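Side-chain contacts in cell surface protein (Putative S-layer protein) (Clostridioides difficile R20291, PDB 5NJL), which is a putative S-layer protein of the cell wall that has an extended three-domain fold and shows cell adhesion in vitro: residues A[49-54]-A[72-77]; A[128-133]-A[139-144]; A[222-227]-A[274-279]. All blocks are in the same frame, centred on the assembly; numbering follows the deposited sequence. Where two conformers were deposited one is given.

Contact 1: residues A[49-54]-A[72-77]. With SO4 (sulfate ion), chain K.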
loop_
_atom_site.group_PDB
_atom_site.type_symbol
_atom_site.label_atom_id
_atom_site.label_comp_id
_atom_site.label_asym_id
_atom_site.label_seq_id
_atom_site.Cartn_x
_atom_site.Cartn_y
_atom_site.Cartn_z
ATOM N N SER A 49 -8.152 6.018 -16.010
ATOM C CA SER A 49 -7.241 6.689 -16.945
ATOM C C SER A 49 -7.310 8.215 -16.931
ATOM O O SER A 49 -6.576 8.854 -17.671
ATOM C CB SER A 49 -7.511 6.200 -18.377
ATOM O OG SER A 49 -7.318 4.801 -18.465
ATOM N N LYS A 50 -8.188 8.809 -16.122
ATOM C CA LYS A 50 -8.331 10.264 -16.099
ATOM C C LYS A 50 -8.249 10.806 -14.668
ATOM O O LYS A 50 -8.935 11.761 -14.315
ATOM C CB LYS A 50 -9.650 10.661 -16.778
ATOM C CG LYS A 50 -9.775 10.174 -18.220
ATOM C CD LYS A 50 -11.148 10.457 -18.815
ATOM C CE LYS A 50 -11.318 11.923 -19.184
ATOM N NZ LYS A 50 -12.370 12.094 -20.222
ATOM N N LEU A 51 -7.398 10.197 -13.845
ATOM C CA LEU A 51 -7.276 10.601 -12.452
ATOM C C LEU A 51 -6.417 11.858 -12.345
ATOM O O LEU A 51 -5.458 12.031 -13.089
ATOM C CB LEU A 51 -6.668 9.477 -11.618
ATOM C CG LEU A 51 -7.453 8.188 -11.503
ATOM C CD1 LEU A 51 -6.618 7.161 -10.758
ATOM C CD2 LEU A 51 -8.788 8.413 -10.815
ATOM N N LYS A 52 -6.778 12.735 -11.414
ATOM C CA LYS A 52 -6.019 13.951 -11.139
ATOM C C LYS A 52 -5.821 14.099 -9.645
ATOM O O LYS A 52 -6.731 13.830 -8.876
ATOM C CB LYS A 52 -6.767 15.152 -11.693
ATOM C CG LYS A 52 -6.565 15.299 -13.193
ATOM C CD LYS A 52 -7.771 15.893 -13.897
ATOM C CE LYS A 52 -7.460 16.096 -15.377
ATOM N NZ LYS A 52 -8.704 16.225 -16.182
ATOM N N ILE A 53 -4.623 14.519 -9.246
ATOM C CA ILE A 53 -4.313 14.814 -7.861
ATOM C C ILE A 53 -5.144 16.017 -7.427
ATOM O O ILE A 53 -5.235 16.983 -8.143
ATOM C CB ILE A 53 -2.798 15.105 -7.642
ATOM C CG1 ILE A 53 -1.960 13.846 -7.945
ATOM C CG2 ILE A 53 -2.533 15.552 -6.204
ATOM C CD1 ILE A 53 -0.511 14.147 -8.315
ATOM N N ILE A 54 -5.764 15.929 -6.262
ATOM C CA ILE A 54 -6.416 17.080 -5.641
ATOM C C ILE A 54 -5.597 17.497 -4.458
ATOM O O ILE A 54 -4.950 16.659 -3.847
ATOM C CB ILE A 54 -7.880 16.781 -5.230
ATOM C CG1 ILE A 54 -7.987 15.699 -4.143
ATOM C CG2 ILE A 54 -8.653 16.366 -6.469
ATOM C CD1 ILE A 54 -9.381 15.573 -3.551
ATOM N N GLU A 72 -20.485 8.264 -12.620
ATOM C CA GLU A 72 -19.593 7.844 -11.556
ATOM C C GLU A 72 -18.273 8.601 -11.530
ATOM O O GLU A 72 -17.874 9.247 -12.505
ATOM C CB GLU A 72 -19.332 6.337 -11.653
ATOM C CG GLU A 72 -18.685 5.889 -12.947
ATOM C CD GLU A 72 -18.649 4.374 -13.071
ATOM O OE1 GLU A 72 -19.710 3.722 -12.918
ATOM O OE2 GLU A 72 -17.554 3.843 -13.339
ATOM N N LEU A 73 -17.609 8.469 -10.388
ATOM C CA LEU A 73 -16.354 9.157 -10.082
ATOM C C LEU A 73 -15.471 8.113 -9.396
ATOM O O LEU A 73 -15.984 7.310 -8.612
ATOM C CB LEU A 73 -16.670 10.293 -9.105
ATOM C CG LEU A 73 -15.846 11.555 -8.978
ATOM C CD1 LEU A 73 -15.637 12.208 -10.341
ATOM C CD2 LEU A 73 -16.548 12.505 -8.009
ATOM N N ILE A 74 -14.174 8.118 -9.690
ATOM C CA ILE A 74 -13.222 7.204 -9.057
ATOM C C ILE A 74 -12.334 8.029 -8.130
ATOM O O ILE A 74 -11.856 9.071 -8.542
ATOM C CB ILE A 74 -12.325 6.507 -10.114
ATOM C CG1 ILE A 74 -13.169 5.753 -11.158
ATOM C CG2 ILE A 74 -11.344 5.539 -9.453
ATOM C CD1 ILE A 74 -13.888 4.540 -10.611
ATOM N N VAL A 75 -12.162 7.579 -6.889
ATOM C CA VAL A 75 -11.247 8.219 -5.929
ATOM C C VAL A 75 -10.178 7.185 -5.543
ATOM O O VAL A 75 -10.535 6.087 -5.098
ATOM C CB VAL A 75 -11.991 8.678 -4.655
ATOM C CG1 VAL A 75 -11.041 9.316 -3.652
ATOM C CG2 VAL A 75 -13.135 9.634 -5.002
ATOM N N THR A 76 -8.894 7.523 -5.713
ATOM C CA THR A 76 -7.804 6.667 -5.188
ATOM C C THR A 76 -7.084 7.326 -4.023
ATOM O O THR A 76 -6.909 8.540 -4.004
ATOM C CB THR A 76 -6.811 6.245 -6.279
ATOM O OG1 THR A 76 -6.042 7.361 -6.730
ATOM C CG2 THR A 76 -7.561 5.635 -7.466
ATOM N N ILE A 77 -6.777 6.525 -3.016
ATOM C CA ILE A 77 -6.110 6.964 -1.794
ATOM C C ILE A 77 -4.765 6.228 -1.762
ATOM O O ILE A 77 -4.731 4.982 -1.722
ATOM C CB ILE A 77 -6.948 6.608 -0.570
ATOM C CG1 ILE A 77 -8.357 7.239 -0.679
ATOM C CG2 ILE A 77 -6.243 6.991 0.736
ATOM C CD1 ILE A 77 -9.237 6.948 0.516
HETATM S S SO4 K . -1.944 15.352 -11.779
HETATM O O1 SO4 K . -2.904 15.841 -12.802
HETATM O O2 SO4 K . -1.589 16.445 -10.840
HETATM O O3 SO4 K . -2.557 14.233 -11.041
HETATM O O4 SO4 K . -0.713 14.855 -12.432
#

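Contact 2: residues A[128-133]-A[139-144]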
loop_
_atom_site.group_PDB
_atom_site.type_symbol
_atom_site.label_atom_id
_atom_site.label_comp_id
_atom_site.label_asym_id
_atom_site.label_seq_id
_atom_site.Cartn_x
_atom_site.Cartn_y
_atom_site.Cartn_z
ATOM N N VAL A 128 36.101 -8.862 11.872
ATOM C CA VAL A 128 34.634 -8.981 11.762
ATOM C C VAL A 128 34.299 -10.349 11.253
ATOM O O VAL A 128 34.895 -10.819 10.266
ATOM C CB VAL A 128 34.035 -7.927 10.790
ATOM C CG1 VAL A 128 32.520 -8.087 10.686
ATOM C CG2 VAL A 128 34.361 -6.530 11.264
ATOM N N LYS A 129 33.343 -10.992 11.910
ATOM C CA LYS A 129 32.683 -12.153 11.375
ATOM C C LYS A 129 31.205 -11.896 11.303
ATOM O O LYS A 129 30.634 -11.255 12.189
ATOM C CB LYS A 129 32.895 -13.366 12.265
ATOM C CG LYS A 129 34.329 -13.767 12.472
ATOM C CD LYS A 129 34.857 -14.560 11.323
ATOM C CE LYS A 129 36.125 -15.276 11.737
ATOM N NZ LYS A 129 36.682 -15.862 10.513
ATOM N N ALA A 130 30.561 -12.402 10.258
ATOM C CA ALA A 130 29.126 -12.236 10.162
ATOM C C ALA A 130 28.545 -13.539 9.720
ATOM O O ALA A 130 28.982 -14.095 8.700
ATOM C CB ALA A 130 28.777 -11.132 9.183
ATOM N N SER A 131 27.553 -14.012 10.452
ATOM C CA SER A 131 26.998 -15.347 10.263
ATOM C C SER A 131 25.488 -15.267 10.110
ATOM O O SER A 131 24.842 -14.556 10.865
ATOM C CB SER A 131 27.325 -16.243 11.465
ATOM O OG SER A 131 28.717 -16.311 11.775
ATOM N N TYR A 132 24.912 -15.991 9.145
ATOM C CA TYR A 132 23.459 -16.145 9.077
ATOM C C TYR A 132 23.147 -17.527 9.644
ATOM O O TYR A 132 23.584 -18.538 9.115
ATOM C CB TYR A 132 22.852 -15.941 7.664
ATOM C CG TYR A 132 21.401 -16.393 7.664
ATOM C CD1 TYR A 132 20.456 -15.730 8.432
ATOM C CD2 TYR A 132 20.993 -17.557 6.989
ATOM C CE1 TYR A 132 19.136 -16.158 8.501
ATOM C CE2 TYR A 132 19.663 -17.989 7.040
ATOM C CZ TYR A 132 18.737 -17.290 7.803
ATOM O OH TYR A 132 17.418 -17.722 7.908
ATOM N N ASP A 133 22.466 -17.549 10.773
ATOM C CA ASP A 133 22.080 -18.774 11.435
ATOM C C ASP A 133 20.717 -19.145 10.868
ATOM O O ASP A 133 19.711 -18.513 11.206
ATOM C CB ASP A 133 22.039 -18.580 12.943
ATOM C CG ASP A 133 21.840 -19.896 13.708
ATOM O OD1 ASP A 133 20.866 -20.631 13.431
ATOM O OD2 ASP A 133 22.641 -20.189 14.603
ATOM N N LEU A 139 20.961 -12.777 11.915
ATOM C CA LEU A 139 22.302 -12.363 11.478
ATOM C C LEU A 139 23.088 -12.090 12.771
ATOM O O LEU A 139 22.631 -11.320 13.614
ATOM C CB LEU A 139 22.203 -11.107 10.637
ATOM C CG LEU A 139 23.444 -10.314 10.299
ATOM C CD1 LEU A 139 24.372 -11.143 9.440
ATOM C CD2 LEU A 139 23.104 -9.025 9.607
ATOM N N VAL A 140 24.230 -12.745 12.930
ATOM C CA VAL A 140 25.052 -12.602 14.131
ATOM C C VAL A 140 26.380 -11.995 13.705
ATOM O O VAL A 140 27.153 -12.603 12.939
ATOM C CB VAL A 140 25.243 -13.956 14.807
ATOM C CG1 VAL A 140 26.069 -13.850 16.076
ATOM C CG2 VAL A 140 23.887 -14.621 15.070
ATOM N N ILE A 141 26.651 -10.804 14.219
ATOM C CA ILE A 141 27.868 -10.081 13.930
ATOM C C ILE A 141 28.794 -10.155 15.134
ATOM O O ILE A 141 28.407 -9.791 16.257
ATOM C CB ILE A 141 27.528 -8.657 13.549
ATOM C CG1 ILE A 141 26.693 -8.674 12.244
ATOM C CG2 ILE A 141 28.787 -7.827 13.329
ATOM C CD1 ILE A 141 25.991 -7.374 12.001
ATOM N N THR A 142 30.030 -10.615 14.914
ATOM C CA THR A 142 30.984 -10.785 16.016
ATOM C C THR A 142 32.233 -9.986 15.677
ATOM O O THR A 142 32.838 -10.172 14.615
ATOM C CB THR A 142 31.268 -12.263 16.258
ATOM O OG1 THR A 142 30.119 -12.854 16.871
ATOM C CG2 THR A 142 32.470 -12.484 17.146
ATOM N N LEU A 143 32.620 -9.121 16.612
ATOM C CA LEU A 143 33.704 -8.169 16.453
ATOM C C LEU A 143 34.757 -8.443 17.503
ATOM O O LEU A 143 34.431 -8.826 18.640
ATOM C CB LEU A 143 33.191 -6.744 16.650
ATOM C CG LEU A 143 31.967 -6.310 15.849
ATOM C CD1 LEU A 143 31.501 -4.928 16.269
ATOM C CD2 LEU A 143 32.264 -6.331 14.368
ATOM N N ARG A 144 36.012 -8.222 17.133
ATOM C CA ARG A 144 37.108 -8.239 18.082
ATOM C C ARG A 144 38.074 -7.127 17.742
ATOM O O ARG A 144 38.381 -6.936 16.567
ATOM C CB ARG A 144 37.755 -9.602 17.938
ATOM C CG ARG A 144 38.873 -9.959 18.845
ATOM C CD ARG A 144 39.188 -11.451 18.642
ATOM N NE ARG A 144 39.834 -11.677 17.346
ATOM C CZ ARG A 144 40.492 -12.772 16.999
ATOM N NH1 ARG A 144 40.572 -13.831 17.813
ATOM N NH2 ARG A 144 41.064 -12.806 15.795
HETATM O O HOH W 1 29.346 -14.299 13.426
#

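Contact 3: residues A[222-227]-A[274-279]. With SO4 (sulfate ion), chain T.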
loop_
_atom_site.group_PDB
_atom_site.type_symbol
_atom_site.label_atom_id
_atom_site.label_comp_id
_atom_site.label_asym_id
_atom_site.label_seq_id
_atom_site.Cartn_x
_atom_site.Cartn_y
_atom_site.Cartn_z
ATOM N N GLN A 222 -30.566 -15.709 -14.246
ATOM C CA GLN A 222 -31.821 -16.439 -14.060
ATOM C C GLN A 222 -32.945 -15.497 -13.621
ATOM O O GLN A 222 -34.090 -15.656 -14.056
ATOM C CB GLN A 222 -31.668 -17.573 -13.028
ATOM C CG GLN A 222 -30.782 -18.740 -13.472
ATOM C CD GLN A 222 -29.297 -18.526 -13.192
ATOM O OE1 GLN A 222 -28.910 -18.077 -12.112
ATOM N NE2 GLN A 222 -28.460 -18.856 -14.170
ATOM N N ASP A 223 -32.608 -14.521 -12.767
ATOM C CA ASP A 223 -33.563 -13.502 -12.321
ATOM C C ASP A 223 -34.193 -12.737 -13.495
ATOM O O ASP A 223 -35.351 -12.323 -13.432
ATOM C CB ASP A 223 -32.858 -12.515 -11.375
ATOM C CG ASP A 223 -33.811 -11.536 -10.733
ATOM O OD1 ASP A 223 -34.972 -11.909 -10.488
ATOM O OD2 ASP A 223 -33.391 -10.390 -10.474
ATOM N N LEU A 224 -33.416 -12.551 -14.567
ATOM C CA LEU A 224 -33.828 -11.797 -15.758
ATOM C C LEU A 224 -34.223 -12.614 -16.986
ATOM O O LEU A 224 -34.924 -12.105 -17.876
ATOM C CB LEU A 224 -32.692 -10.862 -16.178
ATOM C CG LEU A 224 -32.111 -9.979 -15.079
ATOM C CD1 LEU A 224 -31.069 -9.046 -15.685
ATOM C CD2 LEU A 224 -33.210 -9.201 -14.357
ATOM N N TYR A 225 -33.750 -13.857 -17.061
ATOM C CA TYR A 225 -33.846 -14.651 -18.295
ATOM C C TYR A 225 -33.807 -16.142 -17.932
ATOM O O TYR A 225 -32.930 -16.561 -17.183
ATOM C CB TYR A 225 -32.683 -14.264 -19.212
ATOM C CG TYR A 225 -32.706 -14.917 -20.571
ATOM C CD1 TYR A 225 -33.530 -14.431 -21.582
ATOM C CD2 TYR A 225 -31.881 -16.016 -20.858
ATOM C CE1 TYR A 225 -33.552 -15.031 -22.835
ATOM C CE2 TYR A 225 -31.899 -16.623 -22.113
ATOM C CZ TYR A 225 -32.732 -16.124 -23.096
ATOM O OH TYR A 225 -32.764 -16.718 -24.335
ATOM N N ASP A 226 -34.761 -16.922 -18.448
ATOM C CA ASP A 226 -34.959 -18.351 -18.048
ATOM C C ASP A 226 -34.262 -19.410 -18.941
ATOM O O ASP A 226 -34.486 -20.614 -18.773
ATOM C CB ASP A 226 -36.469 -18.675 -17.949
ATOM C CG ASP A 226 -37.215 -18.528 -19.290
ATOM O OD1 ASP A 226 -36.575 -18.452 -20.358
ATOM O OD2 ASP A 226 -38.459 -18.460 -19.280
ATOM N N GLY A 227 -33.433 -18.956 -19.878
ATOM C CA GLY A 227 -32.855 -19.809 -20.918
ATOM C C GLY A 227 -33.518 -19.673 -22.281
ATOM O O GLY A 227 -32.943 -20.105 -23.280
ATOM N N LEU A 274 -27.785 -2.123 -12.283
ATOM C CA LEU A 274 -28.039 -3.491 -11.954
ATOM C C LEU A 274 -26.797 -4.271 -12.377
ATOM O O LEU A 274 -26.404 -4.227 -13.537
ATOM C CB LEU A 274 -29.265 -3.956 -12.739
ATOM C CG LEU A 274 -29.885 -5.295 -12.372
ATOM C CD1 LEU A 274 -30.047 -5.456 -10.865
ATOM C CD2 LEU A 274 -31.227 -5.416 -13.093
ATOM N N THR A 275 -26.194 -4.962 -11.421
ATOM C CA THR A 275 -25.095 -5.877 -11.705
ATOM C C THR A 275 -25.680 -7.279 -11.921
ATOM O O THR A 275 -26.436 -7.780 -11.090
ATOM C CB THR A 275 -24.078 -5.858 -10.551
ATOM O OG1 THR A 275 -23.587 -4.519 -10.391
ATOM C CG2 THR A 275 -22.909 -6.780 -10.834
ATOM N N VAL A 276 -25.364 -7.878 -13.062
ATOM C CA VAL A 276 -25.801 -9.240 -13.376
ATOM C C VAL A 276 -24.579 -10.178 -13.352
ATOM O O VAL A 276 -23.723 -10.111 -14.246
ATOM C CB VAL A 276 -26.487 -9.298 -14.749
ATOM C CG1 VAL A 276 -27.020 -10.712 -15.020
ATOM C CG2 VAL A 276 -27.595 -8.250 -14.839
ATOM N N GLU A 277 -24.516 -11.042 -12.335
ATOM C CA GLU A 277 -23.350 -11.907 -12.117
ATOM C C GLU A 277 -23.690 -13.395 -12.058
ATOM O O GLU A 277 -24.756 -13.787 -11.558
ATOM C CB GLU A 277 -22.583 -11.482 -10.856
ATOM C CG GLU A 277 -23.193 -11.881 -9.520
ATOM C CD GLU A 277 -22.460 -11.264 -8.342
ATOM O OE1 GLU A 277 -22.915 -11.471 -7.196
ATOM O OE2 GLU A 277 -21.437 -10.572 -8.554
ATOM N N SER A 278 -22.746 -14.200 -12.553
ATOM C CA SER A 278 -22.898 -15.649 -12.696
ATOM C C SER A 278 -21.539 -16.360 -12.811
ATOM O O SER A 278 -20.661 -15.920 -13.572
ATOM C CB SER A 278 -23.709 -15.953 -13.955
ATOM O OG SER A 278 -24.069 -17.322 -14.018
ATOM N N THR A 279 -21.384 -17.463 -12.073
ATOM C CA THR A 279 -20.260 -18.395 -12.287
ATOM C C THR A 279 -20.298 -18.972 -13.716
ATOM O O THR A 279 -19.268 -19.063 -14.385
ATOM C CB THR A 279 -20.252 -19.542 -11.249
ATOM O OG1 THR A 279 -21.545 -20.149 -11.187
ATOM C CG2 THR A 279 -19.890 -19.023 -9.860
HETATM S S SO4 T . -21.948 -23.330 -13.392
HETATM O O1 SO4 T . -22.737 -23.587 -14.620
HETATM O O2 SO4 T . -21.191 -22.069 -13.555
HETATM O O3 SO4 T . -22.844 -23.221 -12.218
HETATM O O4 SO4 T . -20.994 -24.442 -13.168
#

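Contact 1: residues A[49-54]-A[72-77]
Leu51 meets Ile74 and Thr76 through van der Waals contacts, with no hydrogen bond, its two methyl branches dividing the work. CD1 reaches tip to tip toward Thr76 and touches CG2 of that residue at 3.7 Å. CD2 lies against Ile74, 4.1 Å from Ile74 CB and 3.9 Å from Ile74 O, with the two side chains crossing at a slant. Leu51 CG stands beside its backbone N (chi1 -64°), which sends the fork across to residues 72-77. The hydroxyl of Thr76 lies between its own N and carbonyl carbon (chi1 69°), an orientation that turns methyl CG2 to the leucine.

Strand 40-45 runs between the two segments in the mixed sheet, pairing through its backbone with Lys52 and Ile54 on one side and with Ile74 on the other. Leu51, just before the outermost strand 52-54, therefore bridges to the next strand but one.

Polar binding occurs elsewhere on 49-54: Ile53 N donates to O3 of a sulfate ion at 2.8 Å and 160°, and Ile53 CG1 comes within 3.2 Å of the same oxygen. This ion probably came from the crystallisation liquor.

With Leu51 methyls resting on aliphatic carbons and one backbone carbonyl oxygen, the small contact offers close fit without directional bonding; the alignment of the segments probably rests largely on the backbone pairing of each with strand 40-45.

Contact 2: residues A[128-133]-A[139-144]
Val128 and Leu143 meet because of their first torsions: Val128 holds CG1 anti to its N (chi1 179°) and CG2 beside it, while Leu143 CG lies beside its own N (chi1 -51°). The side chains run next to each other in the same direction, and Leu143 CD2 rests against Val128 CG2 at 3.8 Å, with CG1 a little farther off. On the same face Ala130 CB lies loosely against Leu139 CD1 and Ile141 CG1, each at 4.4 Å. Leu139 CD1 also comes near the backbone oxygen of Ser131.

The backbones beneath form the antiparallel beta hairpin of strands 126-133 and 138-145, an edge strand and the central strand of a three-stranded sheet. Lys129 with Thr142 and Ser131 with Val140 are the hydrogen-bonded pairs, each closed by two reciprocal N-H to O=C bonds; Val128-Leu143, Ala130-Ile141 and Tyr132-Leu139 are the non-hydrogen-bonded pairs between and beyond them. Helix 101-115 packs on the face bearing Val128, Ala130, Tyr132 and Leu139, with Ile111 touching both Val128 and Ala130.

Lys129, Ser131, Val140 and Thr142 occupy the other face. Ser131 OG hydrogen-bonds a water at 2.7 Å. That water donates to Val140 O at 2.8 Å, giving this carbonyl a second donor besides Ser131 N, whose bond is 2.9 Å long and approaches 24° from the carbonyl plane. The hydroxyl of Thr142 is engaged by Thr154 of the third strand, 152-158.

Contact 3: residues A[222-227]-A[274-279]
The short, weakly bonded helix 221-224 packs against strand 271-278 through Leu224, which meets Val276 and, more loosely, Leu274. Leu224 CD1 touches Val276 CG2 at 3.7 Å, tip to tip, and its other branch, CD2, lies 4.5 Å from Leu274 CD2. The leucine's CG sits beside its backbone N (chi1 -51°), carrying the fork down to the strand. Val276 answers with CG2, the methyl beside its own N, with CG1 anti to that N (chi1 -176°).

Strand 271-278 is an inner strand of a four-stranded mixed sheet, parallel to 215-219 and antiparallel to 258-265. Leu274 and Val276 alternate with Thr275 and Glu277, so the two apolar residues share the face toward the helix. Leu224, Leu274 and Val276 are all buried; Leu291 of helix 281-291 and Lys233 of helix 232-238 also touch Leu224, while Leu274 meets Val237.

Just past the end of the strand, Thr279 OG1 donates to O2 of a sulfate ion at 3.1 Å, and Asn280 ND2 binds the same ion, which probably comes from the crystallisation liquor.

How the contacts relate
From the N terminus, contact 1 comes first, closing a loop through helix 57-65 and tying the region before edge strand 52-54 to strand 72-79 of the five-stranded sheet. The chain then leaves for the distant three-stranded sheet, where contact 2 closes the tight turn of a hairpin. It returns through strand 204-212, beside 72-79 in the first sheet, before contact 3 closes the longest of the three loops, joining helix 221-224 to strand 271-278. The three follow in series, none nesting or crossing. Contacts 2 and 3 lie on opposite sides of the chain's centre, about 64 Å apart between centres, in keeping with the extended three-domain fold.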